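Local coordinates for putative gdp-fucose protein o-fucosyltransferase 1 (Caenorhabditis elegans, PDB 3ZY2) that belongs to the GT-B clan of two-domain glycosyltransferase folds and holds guanosine-5'-diphosphate in a pocket of its chain, at residues A[11-16]-A[39-44]; A[26-31]-A[186-191]; A[65-70]-A[190-195]. All coordinates share one frame; numbering follows the deposited sequence.

Contact 1 (A[11-16]-A[39-44])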
ATOM      1  N   ILE A  11     -15.267   5.388  12.479  1.00 19.08           N
ATOM      2  CA  ILE A  11     -14.347   5.247  11.358  1.00 17.79           C
ATOM      3  C   ILE A  11     -14.508   6.471  10.480  1.00 17.25           C
ATOM      4  O   ILE A  11     -15.637   6.846  10.168  1.00 16.80           O
ATOM      5  CB  ILE A  11     -14.651   3.979  10.523  1.00 17.26           C
ATOM      6  CG1 ILE A  11     -14.312   2.714  11.303  1.00 18.54           C
ATOM      7  CG2 ILE A  11     -13.896   3.981   9.185  1.00 17.57           C
ATOM      8  CD1 ILE A  11     -15.068   1.496  10.788  1.00 20.12           C
ATOM      9  N   VAL A  12     -13.394   7.065  10.076  1.00 16.63           N
ATOM     10  CA  VAL A  12     -13.406   8.186   9.114  1.00 16.83           C
ATOM     11  C   VAL A  12     -12.352   7.892   8.063  1.00 16.70           C
ATOM     12  O   VAL A  12     -11.305   7.296   8.373  1.00 16.67           O
ATOM     13  CB  VAL A  12     -13.193   9.572   9.805  1.00 17.66           C
ATOM     14  CG1 VAL A  12     -11.835   9.664  10.525  1.00 18.70           C
ATOM     15  CG2 VAL A  12     -13.373  10.715   8.791  1.00 17.97           C
ATOM     16  N   PHE A  13     -12.635   8.243   6.814  1.00 16.66           N
ATOM     17  CA  PHE A  13     -11.702   7.918   5.727  1.00 16.84           C
ATOM     18  C   PHE A  13     -11.812   8.903   4.591  1.00 17.03           C
ATOM     19  O   PHE A  13     -12.838   9.604   4.449  1.00 15.86           O
ATOM     20  CB  PHE A  13     -11.924   6.476   5.200  1.00 16.88           C
ATOM     21  CG  PHE A  13     -13.091   6.352   4.248  1.00 16.61           C
ATOM     22  CD1 PHE A  13     -14.399   6.386   4.721  1.00 16.20           C
ATOM     23  CD2 PHE A  13     -12.854   6.229   2.868  1.00 16.61           C
ATOM     24  CE1 PHE A  13     -15.480   6.302   3.825  1.00 17.89           C
ATOM     25  CE2 PHE A  13     -13.935   6.153   1.958  1.00 16.38           C
ATOM     26  CZ  PHE A  13     -15.235   6.185   2.450  1.00 17.28           C
ATOM     27  N   CYS A  14     -10.750   8.939   3.792  1.00 17.79           N
ATOM     28  CA  CYS A  14     -10.729   9.657   2.524  1.00 18.12           C
ATOM     29  C   CYS A  14     -10.985   8.694   1.370  1.00 17.58           C
ATOM     30  O   CYS A  14     -10.258   7.692   1.253  1.00 17.58           O
ATOM     31  CB  CYS A  14      -9.377  10.320   2.288  1.00 19.16           C
ATOM     32  SG  CYS A  14      -9.393  11.249   0.731  1.00 20.67           S
ATOM     33  N   PRO A  15     -11.977   9.008   0.500  1.00 17.57           N
ATOM     34  CA  PRO A  15     -12.109   8.256  -0.743  1.00 17.22           C
ATOM     35  C   PRO A  15     -11.088   8.845  -1.706  1.00 17.11           C
ATOM     36  O   PRO A  15     -11.431   9.588  -2.631  1.00 16.16           O
ATOM     37  CB  PRO A  15     -13.546   8.549  -1.200  1.00 18.04           C
ATOM     38  CG  PRO A  15     -13.912   9.835  -0.566  1.00 19.56           C
ATOM     39  CD  PRO A  15     -12.944  10.125   0.576  1.00 18.15           C
ATOM     40  N   CYS A  16      -9.828   8.518  -1.455  1.00 17.28           N
ATOM     41  CA  CYS A  16      -8.722   9.287  -2.012  1.00 18.19           C
ATOM     42  C   CYS A  16      -8.157   8.705  -3.290  1.00 18.58           C
ATOM     43  O   CYS A  16      -7.098   9.128  -3.749  1.00 18.53           O
ATOM     44  CB  CYS A  16      -7.613   9.434  -0.956  1.00 18.88           C
ATOM     45  SG  CYS A  16      -7.575  11.024  -0.066  1.00 23.02           S
ATOM     46  N   ARG A  39     -18.649  -0.048  14.296  1.00 23.52           N
ATOM     47  CA  ARG A  39     -18.311   1.334  14.567  1.00 22.45           C
ATOM     48  C   ARG A  39     -19.175   2.200  13.656  1.00 21.61           C
ATOM     49  O   ARG A  39     -19.519   1.791  12.538  1.00 22.80           O
ATOM     50  CB  ARG A  39     -16.842   1.606  14.246  1.00 21.26           C
ATOM     51  CG  ARG A  39     -15.884   1.146  15.352  1.00 22.24           C
ATOM     52  CD  ARG A  39     -14.456   1.467  14.972  1.00 21.18           C
ATOM     53  NE  ARG A  39     -13.521   1.071  16.034  1.00 24.40           N
ATOM     54  CZ  ARG A  39     -12.915   1.915  16.866  1.00 24.46           C
ATOM     55  NH1 ARG A  39     -13.091   3.225  16.769  1.00 23.63           N
ATOM     56  NH2 ARG A  39     -12.080   1.444  17.782  1.00 24.98           N
ATOM     57  N   THR A  40     -19.502   3.389  14.134  1.00 20.31           N
ATOM     58  CA  THR A  40     -20.226   4.365  13.321  1.00 20.05           C
ATOM     59  C   THR A  40     -19.309   4.905  12.230  1.00 18.84           C
ATOM     60  O   THR A  40     -18.158   5.257  12.502  1.00 19.58           O
ATOM     61  CB  THR A  40     -20.740   5.522  14.184  1.00 20.91           C
ATOM     62  OG1 THR A  40     -21.694   5.013  15.112  1.00 22.78           O
ATOM     63  CG2 THR A  40     -21.456   6.564  13.322  1.00 19.14           C
ATOM     64  N   LEU A  41     -19.821   4.950  10.991  1.00 17.80           N
ATOM     65  CA  LEU A  41     -19.065   5.483   9.864  1.00 17.05           C
ATOM     66  C   LEU A  41     -19.339   6.959   9.680  1.00 16.23           C
ATOM     67  O   LEU A  41     -20.497   7.368   9.524  1.00 17.49           O
ATOM     68  CB  LEU A  41     -19.400   4.741   8.572  1.00 15.79           C
ATOM     69  CG  LEU A  41     -18.618   5.210   7.341  1.00 15.55           C
ATOM     70  CD1 LEU A  41     -17.109   4.969   7.541  1.00 16.13           C
ATOM     71  CD2 LEU A  41     -19.145   4.514   6.079  1.00 16.46           C
ATOM     72  N   VAL A  42     -18.272   7.760   9.680  1.00 16.01           N
ATOM     73  CA  VAL A  42     -18.364   9.149   9.277  1.00 15.42           C
ATOM     74  C   VAL A  42     -18.506   9.179   7.757  1.00 14.45           C
ATOM     75  O   VAL A  42     -17.674   8.625   7.037  1.00 15.03           O
ATOM     76  CB  VAL A  42     -17.124   9.984   9.702  1.00 15.21           C
ATOM     77  CG1 VAL A  42     -17.290  11.464   9.285  1.00 15.30           C
ATOM     78  CG2 VAL A  42     -16.862   9.842  11.231  1.00 18.23           C
ATOM     79  N   LEU A  43     -19.586   9.792   7.281  1.00 14.56           N
ATOM     80  CA  LEU A  43     -19.850   9.793   5.847  1.00 14.79           C
ATOM     81  C   LEU A  43     -18.784  10.658   5.149  1.00 15.19           C
ATOM     82  O   LEU A  43     -18.497  11.785   5.576  1.00 16.91           O
ATOM     83  CB  LEU A  43     -21.276  10.278   5.578  1.00 15.10           C
ATOM     84  CG  LEU A  43     -22.368   9.332   6.088  1.00 15.25           C
ATOM     85  CD1 LEU A  43     -23.708  10.067   6.188  1.00 15.77           C
ATOM     86  CD2 LEU A  43     -22.499   8.115   5.178  1.00 15.02           C
ATOM     87  N   PRO A  44     -18.136  10.125   4.092  1.00 14.68           N
ATOM     88  CA  PRO A  44     -17.025  10.840   3.479  1.00 15.02           C
ATOM     89  C   PRO A  44     -17.482  12.060   2.698  1.00 14.60           C
ATOM     90  O   PRO A  44     -18.618  12.091   2.200  1.00 16.02           O
ATOM     91  CB  PRO A  44     -16.462   9.813   2.496  1.00 15.34           C
ATOM     92  CG  PRO A  44     -17.646   8.985   2.096  1.00 14.73           C
ATOM     93  CD  PRO A  44     -18.488   8.882   3.375  1.00 14.58           C
TER
HETATM   94  O   HOH W   1     -15.202   9.481   6.162  1.00 17.49           O

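Contact 2 (A[26-31]-A[186-191])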
ATOM      1  N   GLN A  26     -15.362   2.053  -3.755  1.00 13.04           N
ATOM      2  CA  GLN A  26     -14.684   1.745  -2.488  1.00 13.03           C
ATOM      3  C   GLN A  26     -15.610   2.038  -1.307  1.00 12.44           C
ATOM      4  O   GLN A  26     -15.596   1.313  -0.312  1.00 12.63           O
ATOM      5  CB  GLN A  26     -13.379   2.541  -2.367  1.00 13.95           C
ATOM      6  CG  GLN A  26     -12.272   1.992  -3.253  1.00 16.31           C
ATOM      7  CD  GLN A  26     -10.914   2.495  -2.812  1.00 18.23           C
ATOM      8  OE1 GLN A  26     -10.622   3.676  -2.938  1.00 18.54           O
ATOM      9  NE2 GLN A  26     -10.081   1.603  -2.277  1.00 19.39           N
ATOM     10  N   PHE A  27     -16.451   3.065  -1.410  1.00 12.33           N
ATOM     11  CA  PHE A  27     -17.374   3.420  -0.311  1.00 11.76           C
ATOM     12  C   PHE A  27     -18.325   2.260   0.068  1.00 11.77           C
ATOM     13  O   PHE A  27     -18.559   2.018   1.241  1.00 12.73           O
ATOM     14  CB  PHE A  27     -18.132   4.706  -0.706  1.00 12.46           C
ATOM     15  CG  PHE A  27     -19.167   5.141   0.263  1.00 12.53           C
ATOM     16  CD1 PHE A  27     -18.926   5.210   1.633  1.00 14.98           C
ATOM     17  CD2 PHE A  27     -20.398   5.575  -0.213  1.00 14.84           C
ATOM     18  CE1 PHE A  27     -19.938   5.653   2.520  1.00 15.04           C
ATOM     19  CE2 PHE A  27     -21.395   6.031   0.662  1.00 16.85           C
ATOM     20  CZ  PHE A  27     -21.154   6.051   2.045  1.00 15.57           C
ATOM     21  N   LEU A  28     -18.818   1.520  -0.929  1.00 11.21           N
ATOM     22  CA  LEU A  28     -19.636   0.313  -0.656  1.00 12.56           C
ATOM     23  C   LEU A  28     -18.885  -0.662   0.242  1.00 11.89           C
ATOM     24  O   LEU A  28     -19.459  -1.196   1.195  1.00 13.91           O
ATOM     25  CB  LEU A  28     -20.010  -0.389  -1.957  1.00 12.14           C
ATOM     26  CG  LEU A  28     -20.822   0.462  -2.929  1.00 12.73           C
ATOM     27  CD1 LEU A  28     -21.128  -0.416  -4.143  1.00 15.64           C
ATOM     28  CD2 LEU A  28     -22.078   0.999  -2.289  1.00 13.72           C
ATOM     29  N   GLY A  29     -17.616  -0.919  -0.077  1.00 13.15           N
ATOM     30  CA  GLY A  29     -16.777  -1.799   0.765  1.00 13.82           C
ATOM     31  C   GLY A  29     -16.548  -1.237   2.152  1.00 14.54           C
ATOM     32  O   GLY A  29     -16.544  -1.965   3.142  1.00 15.18           O
ATOM     33  N   VAL A  30     -16.394   0.082   2.241  1.00 13.57           N
ATOM     34  CA  VAL A  30     -16.198   0.692   3.557  1.00 13.97           C
ATOM     35  C   VAL A  30     -17.448   0.603   4.431  1.00 15.40           C
ATOM     36  O   VAL A  30     -17.364   0.358   5.637  1.00 15.43           O
ATOM     37  CB  VAL A  30     -15.669   2.150   3.482  1.00 13.65           C
ATOM     38  CG1 VAL A  30     -15.436   2.666   4.899  1.00 14.64           C
ATOM     39  CG2 VAL A  30     -14.368   2.261   2.655  1.00 14.26           C
ATOM     40  N   LEU A  31     -18.615   0.773   3.822  1.00 14.48           N
ATOM     41  CA  LEU A  31     -19.866   0.605   4.551  1.00 15.10           C
ATOM     42  C   LEU A  31     -19.938  -0.788   5.184  1.00 15.56           C
ATOM     43  O   LEU A  31     -20.275  -0.904   6.366  1.00 16.80           O
ATOM     44  CB  LEU A  31     -21.047   0.840   3.619  1.00 14.46           C
ATOM     45  CG  LEU A  31     -21.387   2.322   3.394  1.00 14.29           C
ATOM     46  CD1 LEU A  31     -22.187   2.506   2.117  1.00 16.00           C
ATOM     47  CD2 LEU A  31     -22.165   2.909   4.557  1.00 13.90           C
ATOM     48  N   SER A 186     -24.784  -5.055  -3.725  1.00 15.27           N
ATOM     49  CA  SER A 186     -26.141  -4.798  -3.260  1.00 15.23           C
ATOM     50  C   SER A 186     -26.271  -3.636  -2.283  1.00 15.36           C
ATOM     51  O   SER A 186     -27.358  -3.112  -2.100  1.00 16.52           O
ATOM     52  CB  SER A 186     -26.740  -6.081  -2.663  1.00 16.77           C
ATOM     53  OG  SER A 186     -26.018  -6.443  -1.508  1.00 18.99           O
ATOM     54  N   ILE A 187     -25.157  -3.200  -1.681  1.00 14.54           N
ATOM     55  CA  ILE A 187     -25.196  -2.051  -0.783  1.00 14.88           C
ATOM     56  C   ILE A 187     -25.608  -0.765  -1.528  1.00 13.93           C
ATOM     57  O   ILE A 187     -26.087   0.175  -0.902  1.00 14.72           O
ATOM     58  CB  ILE A 187     -23.850  -1.928  -0.001  1.00 14.41           C
ATOM     59  CG1 ILE A 187     -23.665  -3.201   0.826  1.00 15.09           C
ATOM     60  CG2 ILE A 187     -23.806  -0.667   0.918  1.00 16.07           C
ATOM     61  CD1 ILE A 187     -22.316  -3.273   1.551  1.00 15.71           C
ATOM     62  N   GLN A 188     -25.473  -0.744  -2.862  1.00 13.29           N
ATOM     63  CA  GLN A 188     -25.929   0.403  -3.638  1.00 13.49           C
ATOM     64  C   GLN A 188     -27.421   0.702  -3.403  1.00 13.51           C
ATOM     65  O   GLN A 188     -27.867   1.835  -3.575  1.00 13.00           O
ATOM     66  CB  GLN A 188     -25.649   0.164  -5.119  1.00 13.73           C
ATOM     67  CG  GLN A 188     -25.826   1.418  -6.007  1.00 15.43           C
ATOM     68  CD  GLN A 188     -24.592   2.319  -6.070  1.00 15.60           C
ATOM     69  OE1 GLN A 188     -23.465   1.849  -6.251  1.00 14.74           O
ATOM     70  NE2 GLN A 188     -24.801   3.632  -5.945  1.00 16.55           N
ATOM     71  N   LYS A 189     -28.173  -0.313  -2.951  1.00 13.39           N
ATOM     72  CA  LYS A 189     -29.596  -0.126  -2.586  1.00 15.35           C
ATOM     73  C   LYS A 189     -29.771   1.060  -1.609  1.00 15.97           C
ATOM     74  O   LYS A 189     -30.771   1.794  -1.645  1.00 16.55           O
ATOM     75  CB  LYS A 189     -30.145  -1.426  -1.971  1.00 16.45           C
ATOM     76  CG  LYS A 189     -31.518  -1.297  -1.369  1.00 20.89           C
ATOM     77  CD  LYS A 189     -31.963  -2.631  -0.791  1.00 25.75           C
ATOM     78  CE  LYS A 189     -32.895  -2.441   0.397  1.00 33.18           C
ATOM     79  NZ  LYS A 189     -34.154  -1.721   0.046  1.00 36.51           N
ATOM     80  N   TYR A 190     -28.753   1.258  -0.769  1.00 15.31           N
ATOM     81  CA  TYR A 190     -28.811   2.222   0.322  1.00 15.59           C
ATOM     82  C   TYR A 190     -28.208   3.559  -0.035  1.00 14.32           C
ATOM     83  O   TYR A 190     -28.131   4.438   0.821  1.00 15.28           O
ATOM     84  CB  TYR A 190     -28.142   1.648   1.583  1.00 15.78           C
ATOM     85  CG  TYR A 190     -28.758   0.344   2.003  1.00 17.23           C
ATOM     86  CD1 TYR A 190     -29.956   0.331   2.682  1.00 20.39           C
ATOM     87  CD2 TYR A 190     -28.150  -0.861   1.688  1.00 18.66           C
ATOM     88  CE1 TYR A 190     -30.550  -0.868   3.068  1.00 21.54           C
ATOM     89  CE2 TYR A 190     -28.717  -2.065   2.078  1.00 20.18           C
ATOM     90  CZ  TYR A 190     -29.921  -2.047   2.756  1.00 22.72           C
ATOM     91  OH  TYR A 190     -30.493  -3.236   3.141  1.00 27.19           O
ATOM     92  N   LEU A 191     -27.819   3.719  -1.294  1.00 13.16           N
ATOM     93  CA  LEU A 191     -27.383   5.045  -1.797  1.00 12.73           C
ATOM     94  C   LEU A 191     -28.485   5.591  -2.691  1.00 13.32           C
ATOM     95  O   LEU A 191     -28.609   5.209  -3.859  1.00 14.22           O
ATOM     96  CB  LEU A 191     -26.050   4.960  -2.551  1.00 13.55           C
ATOM     97  CG  LEU A 191     -24.862   4.399  -1.749  1.00 14.53           C
ATOM     98  CD1 LEU A 191     -23.579   4.527  -2.525  1.00 13.54           C
ATOM     99  CD2 LEU A 191     -24.686   5.003  -0.365  1.00 18.30           C
TER

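Contact 3 (A[65-70]-A[190-195])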
ATOM      1  N   VAL A  65     -29.017  10.709   3.823  1.00 15.37           N
ATOM      2  CA  VAL A  65     -28.497  10.128   5.056  1.00 16.85           C
ATOM      3  C   VAL A  65     -29.463   9.088   5.632  1.00 17.61           C
ATOM      4  O   VAL A  65     -29.037   8.005   6.045  1.00 18.28           O
ATOM      5  CB  VAL A  65     -28.160  11.218   6.088  1.00 16.54           C
ATOM      6  CG1 VAL A  65     -27.758  10.579   7.428  1.00 18.85           C
ATOM      7  CG2 VAL A  65     -27.051  12.124   5.557  1.00 17.85           C
ATOM      8  N   GLY A  66     -30.763   9.391   5.620  1.00 18.16           N
ATOM      9  CA  GLY A  66     -31.770   8.461   6.134  1.00 19.86           C
ATOM     10  C   GLY A  66     -31.716   7.077   5.517  1.00 19.51           C
ATOM     11  O   GLY A  66     -31.877   6.068   6.217  1.00 21.80           O
ATOM     12  N   THR A  67     -31.449   7.020   4.220  1.00 17.89           N
ATOM     13  CA  THR A  67     -31.428   5.755   3.517  1.00 17.60           C
ATOM     14  C   THR A  67     -30.170   4.933   3.815  1.00 16.72           C
ATOM     15  O   THR A  67     -30.261   3.738   4.060  1.00 17.47           O
ATOM     16  CB  THR A  67     -31.634   5.963   2.016  1.00 17.19           C
ATOM     17  OG1 THR A  67     -32.888   6.649   1.816  1.00 20.92           O
ATOM     18  CG2 THR A  67     -31.715   4.625   1.306  1.00 17.94           C
ATOM     19  N   VAL A  68     -29.009   5.580   3.836  1.00 15.86           N
ATOM     20  CA  VAL A  68     -27.786   4.849   4.119  1.00 16.10           C
ATOM     21  C   VAL A  68     -27.761   4.318   5.559  1.00 16.88           C
ATOM     22  O   VAL A  68     -27.221   3.240   5.813  1.00 17.42           O
ATOM     23  CB  VAL A  68     -26.529   5.663   3.732  1.00 14.90           C
ATOM     24  CG1 VAL A  68     -26.215   6.775   4.737  1.00 17.02           C
ATOM     25  CG2 VAL A  68     -25.334   4.733   3.593  1.00 16.24           C
ATOM     26  N   ALA A  69     -28.393   5.063   6.469  1.00 17.27           N
ATOM     27  CA  ALA A  69     -28.509   4.669   7.873  1.00 19.50           C
ATOM     28  C   ALA A  69     -29.289   3.367   8.042  1.00 20.53           C
ATOM     29  O   ALA A  69     -29.183   2.711   9.086  1.00 21.79           O
ATOM     30  CB  ALA A  69     -29.157   5.790   8.680  1.00 19.83           C
ATOM     31  N   LYS A  70     -30.058   2.980   7.031  1.00 21.01           N
ATOM     32  CA  LYS A  70     -30.818   1.716   7.113  1.00 21.82           C
ATOM     33  C   LYS A  70     -29.887   0.520   6.931  1.00 22.17           C
ATOM     34  O   LYS A  70     -30.239  -0.630   7.260  1.00 23.64           O
ATOM     35  CB  LYS A  70     -31.942   1.695   6.087  1.00 23.20           C
ATOM     36  CG  LYS A  70     -32.912   2.862   6.222  1.00 24.94           C
ATOM     37  CD  LYS A  70     -34.114   2.518   7.057  1.00 32.63           C
ATOM     38  CE  LYS A  70     -35.266   3.503   6.780  1.00 34.35           C
ATOM     39  NZ  LYS A  70     -35.695   3.547   5.348  1.00 37.06           N
ATOM     40  N   TYR A 190     -28.753   1.258  -0.769  1.00 15.31           N
ATOM     41  CA  TYR A 190     -28.811   2.222   0.322  1.00 15.59           C
ATOM     42  C   TYR A 190     -28.208   3.559  -0.035  1.00 14.32           C
ATOM     43  O   TYR A 190     -28.131   4.438   0.821  1.00 15.28           O
ATOM     44  CB  TYR A 190     -28.142   1.648   1.583  1.00 15.78           C
ATOM     45  CG  TYR A 190     -28.758   0.344   2.003  1.00 17.23           C
ATOM     46  CD1 TYR A 190     -29.956   0.331   2.682  1.00 20.39           C
ATOM     47  CD2 TYR A 190     -28.150  -0.861   1.688  1.00 18.66           C
ATOM     48  CE1 TYR A 190     -30.550  -0.868   3.068  1.00 21.54           C
ATOM     49  CE2 TYR A 190     -28.717  -2.065   2.078  1.00 20.18           C
ATOM     50  CZ  TYR A 190     -29.921  -2.047   2.756  1.00 22.72           C
ATOM     51  OH  TYR A 190     -30.493  -3.236   3.141  1.00 27.19           O
ATOM     52  N   LEU A 191     -27.819   3.719  -1.294  1.00 13.16           N
ATOM     53  CA  LEU A 191     -27.383   5.045  -1.797  1.00 12.73           C
ATOM     54  C   LEU A 191     -28.485   5.591  -2.691  1.00 13.32           C
ATOM     55  O   LEU A 191     -28.609   5.209  -3.859  1.00 14.22           O
ATOM     56  CB  LEU A 191     -26.050   4.960  -2.551  1.00 13.55           C
ATOM     57  CG  LEU A 191     -24.862   4.399  -1.749  1.00 14.53           C
ATOM     58  CD1 LEU A 191     -23.579   4.527  -2.525  1.00 13.54           C
ATOM     59  CD2 LEU A 191     -24.686   5.003  -0.365  1.00 18.30           C
ATOM     60  N   ARG A 192     -29.283   6.486  -2.114  1.00 13.17           N
ATOM     61  CA  ARG A 192     -30.452   7.063  -2.777  1.00 13.36           C
ATOM     62  C   ARG A 192     -30.139   8.531  -3.018  1.00 13.21           C
ATOM     63  O   ARG A 192     -29.781   9.242  -2.083  1.00 13.42           O
ATOM     64  CB  ARG A 192     -31.668   6.941  -1.860  1.00 15.23           C
ATOM     65  CG  ARG A 192     -32.923   7.584  -2.458  1.00 16.61           C
ATOM     66  CD  ARG A 192     -34.148   7.270  -1.641  1.00 20.48           C
ATOM     67  NE  ARG A 192     -34.417   5.826  -1.635  1.00 22.18           N
ATOM     68  CZ  ARG A 192     -35.326   5.230  -0.871  1.00 26.92           C
ATOM     69  NH1 ARG A 192     -36.086   5.936  -0.035  1.00 27.29           N
ATOM     70  NH2 ARG A 192     -35.473   3.917  -0.946  1.00 28.09           N
ATOM     71  N   TRP A 193     -30.276   8.992  -4.262  1.00 12.59           N
ATOM     72  CA  TRP A 193     -29.969  10.388  -4.579  1.00 13.10           C
ATOM     73  C   TRP A 193     -30.737  11.354  -3.708  1.00 13.50           C
ATOM     74  O   TRP A 193     -31.914  11.141  -3.390  1.00 15.02           O
ATOM     75  CB  TRP A 193     -30.212  10.718  -6.061  1.00 12.00           C
ATOM     76  CG  TRP A 193     -29.399   9.816  -6.941  1.00 12.07           C
ATOM     77  CD1 TRP A 193     -29.853   8.730  -7.641  1.00 13.54           C
ATOM     78  CD2 TRP A 193     -27.982   9.869  -7.144  1.00 11.93           C
ATOM     79  NE1 TRP A 193     -28.805   8.122  -8.289  1.00 13.97           N
ATOM     80  CE2 TRP A 193     -27.646   8.795  -8.002  1.00 12.07           C
ATOM     81  CE3 TRP A 193     -26.959  10.721  -6.693  1.00 13.46           C
ATOM     82  CZ2 TRP A 193     -26.320   8.541  -8.410  1.00 12.93           C
ATOM     83  CZ3 TRP A 193     -25.646  10.479  -7.109  1.00 14.19           C
ATOM     84  CH2 TRP A 193     -25.345   9.401  -7.973  1.00 14.13           C
ATOM     85  N   SER A 194     -30.065  12.450  -3.355  1.00 13.38           N
ATOM     86  CA  SER A 194     -30.708  13.507  -2.579  1.00 14.23           C
ATOM     87  C   SER A 194     -31.983  13.945  -3.287  1.00 15.29           C
ATOM     88  O   SER A 194     -32.125  13.805  -4.530  1.00 14.91           O
ATOM     89  CB  SER A 194     -29.756  14.691  -2.428  1.00 15.48           C
ATOM     90  OG  SER A 194     -29.462  15.250  -3.711  1.00 16.45           O
ATOM     91  N   SER A 195     -32.925  14.466  -2.523  1.00 16.53           N
ATOM     92  CA  SER A 195     -34.166  14.923  -3.117  1.00 17.49           C
ATOM     93  C   SER A 195     -33.913  15.960  -4.212  1.00 17.06           C
ATOM     94  O   SER A 195     -34.598  15.959  -5.231  1.00 17.14           O
ATOM     95  CB  SER A 195     -35.093  15.460  -2.034  1.00 19.10           C
ATOM     96  OG  SER A 195     -34.523  16.597  -1.433  1.00 25.20           O
TER

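Contact 1 (A[11-16]-A[39-44])
The carbonyl oxygen of Ile11 receives the backbone N-H of Val42 at 2.8 Å between O and N. Ile11 is held from its other end as well, because its N donates to Thr40 O over 2.9 Å. One residue thus bonds through both its N and its O to residues on either side of Leu41, as in a regular parallel bridge. The two strands, 10-13 and 40-42, are joined in sequence by helix 20-37 and form a beta-alpha-beta crossover within a six-stranded parallel sheet of Rossmann-like character. Strand 168-171 flanks strand 10-13 on its other edge. Further along, the ladder opens and a water replaces the direct bond: it accepts from Phe13 N and donates to Val42 O at 2.8 Å.

The side chains follow the alternation of the strands. Ile11 and Leu41 share the face covered by helix 20-37, and there Ile11 CG2 lies 3.7 Å from Leu41 CD1. Arg39 crosses Ile11 at about a right angle, touching it with CB and CD, while its extended chain carries the guanidinium on to backbone oxygens of Tyr166 and Tyr10. Val12 and Val42 lie side by side and point the same way, Val12 CG2 being 3.9 Å from Val42 CB. A chi1 of 80° sets Phe13 CG between its backbone N and carbonyl carbon, which turns the ring towards Pro44; Phe13 CZ reaches Pro44 CG at 3.7 Å. Beyond it the chain makes an inverse gamma turn centred on Pro15, spanned by the Cys14-Cys16 disulfide, and Pro15 CG rests 4.0 Å from Pro44 CB.

Contact 2 (A[26-31]-A[186-191])
Leu28 overlaps three residues of 186-191 with its two methyls and its backbone. Its CD2 lies 3.8 Å from Leu191 CD1 and also meets Ile187 CG2, its CD1 touches the amide oxygen of Gln188, and its carbonyl O has Ile187 CD1 at 3.6 Å. Gln188 can turn OE1 towards a leucine because its chain bends at chi2 (85°), and the same oxygen accepts a hydrogen bond from Arg342 on helix 335-346.

One turn on, Leu31 CD1 packs against Ile187 CG2 at 3.8 Å, so that this one branch of the isoleucine meets both leucines. The helix here is 20-37, the connection of the first beta-alpha-beta unit in the Rossmann-like domain. Its partner is a short 3-10 segment, with Lys189 N, Tyr190 N and Leu191 N each bonded three residues back, on the path from strand 168-171 to helix 195-208 and the second parallel sheet of the GT-B fold. Phe27 takes part through its ring: Phe27 CE2 lies 3.6 Å from Leu191 CD2, the two side chains crossing at a slant. Leu31 CD1 sits 3.7 Å above one face of that ring, offset toward its rim.

Contact 3 (A[65-70]-A[190-195])
Apolar packing joins Val68 CG2 to Leu191 CD2 at 4.0 Å, where helix 65-68 meets the connecting loop that leads from the first parallel sheet of the GT-B fold towards helix 195-208. CG2, placed anti to the backbone N of Val68, is the branch that meets the leucine. More loosely, Lys70 CB lies 4.2 Å from Tyr190 CD1; the Tyr71 ring also meets that of Tyr190, their planes at about 40°.

Contacts with backbone oxygens run both ways. Tyr190 O is approached by Thr67 CG2 at 3.6 Å and by Val68 CB at 3.5 Å, while Thr67 O lies near the plane of the Tyr190 ring at its edge, 3.7 Å from CD1 of that ring. Val68 N is also close to Tyr190 O, but the angle is too poor for a hydrogen bond. Neighbouring backbone pairs, Arg192 with Gln64 and Ser194 with Leu62, do hydrogen-bond and tie the loop alongside.

The third kind is polar but unbonded. Arg192 crosses Thr67 at about a right angle, and its chain, bent at chi3 (-63°), turns a face of the guanidinium to the threonine, so that Thr67 OG1 stands over it, 3.8 Å from Arg192 NH1.

How the contacts relate
The three contacts illustrate how bonding changes from a sheet to its periphery. Contact 1 is buried and combines apolar packing with strand-to-strand backbone bonds extended by a water. Contact 2 is equally buried but almost wholly apolar, and it uses the connecting helix of the same crossover, 20-37, whose Phe27 packs on Leu41 and Pro44 of contact 1 and whose Leu31 packs on Leu41. Contact 3 is partly exposed, with mixed contacts and the exposed Lys70 and Arg192 at its solvent side. Contacts 2 and 3 share Tyr190 and Leu191, and Leu31 CD2 packs against Val68 CG2 at 3.8 Å. Leu43 likewise meets Val65 and Val68, so contacts 1 and 3 also touch.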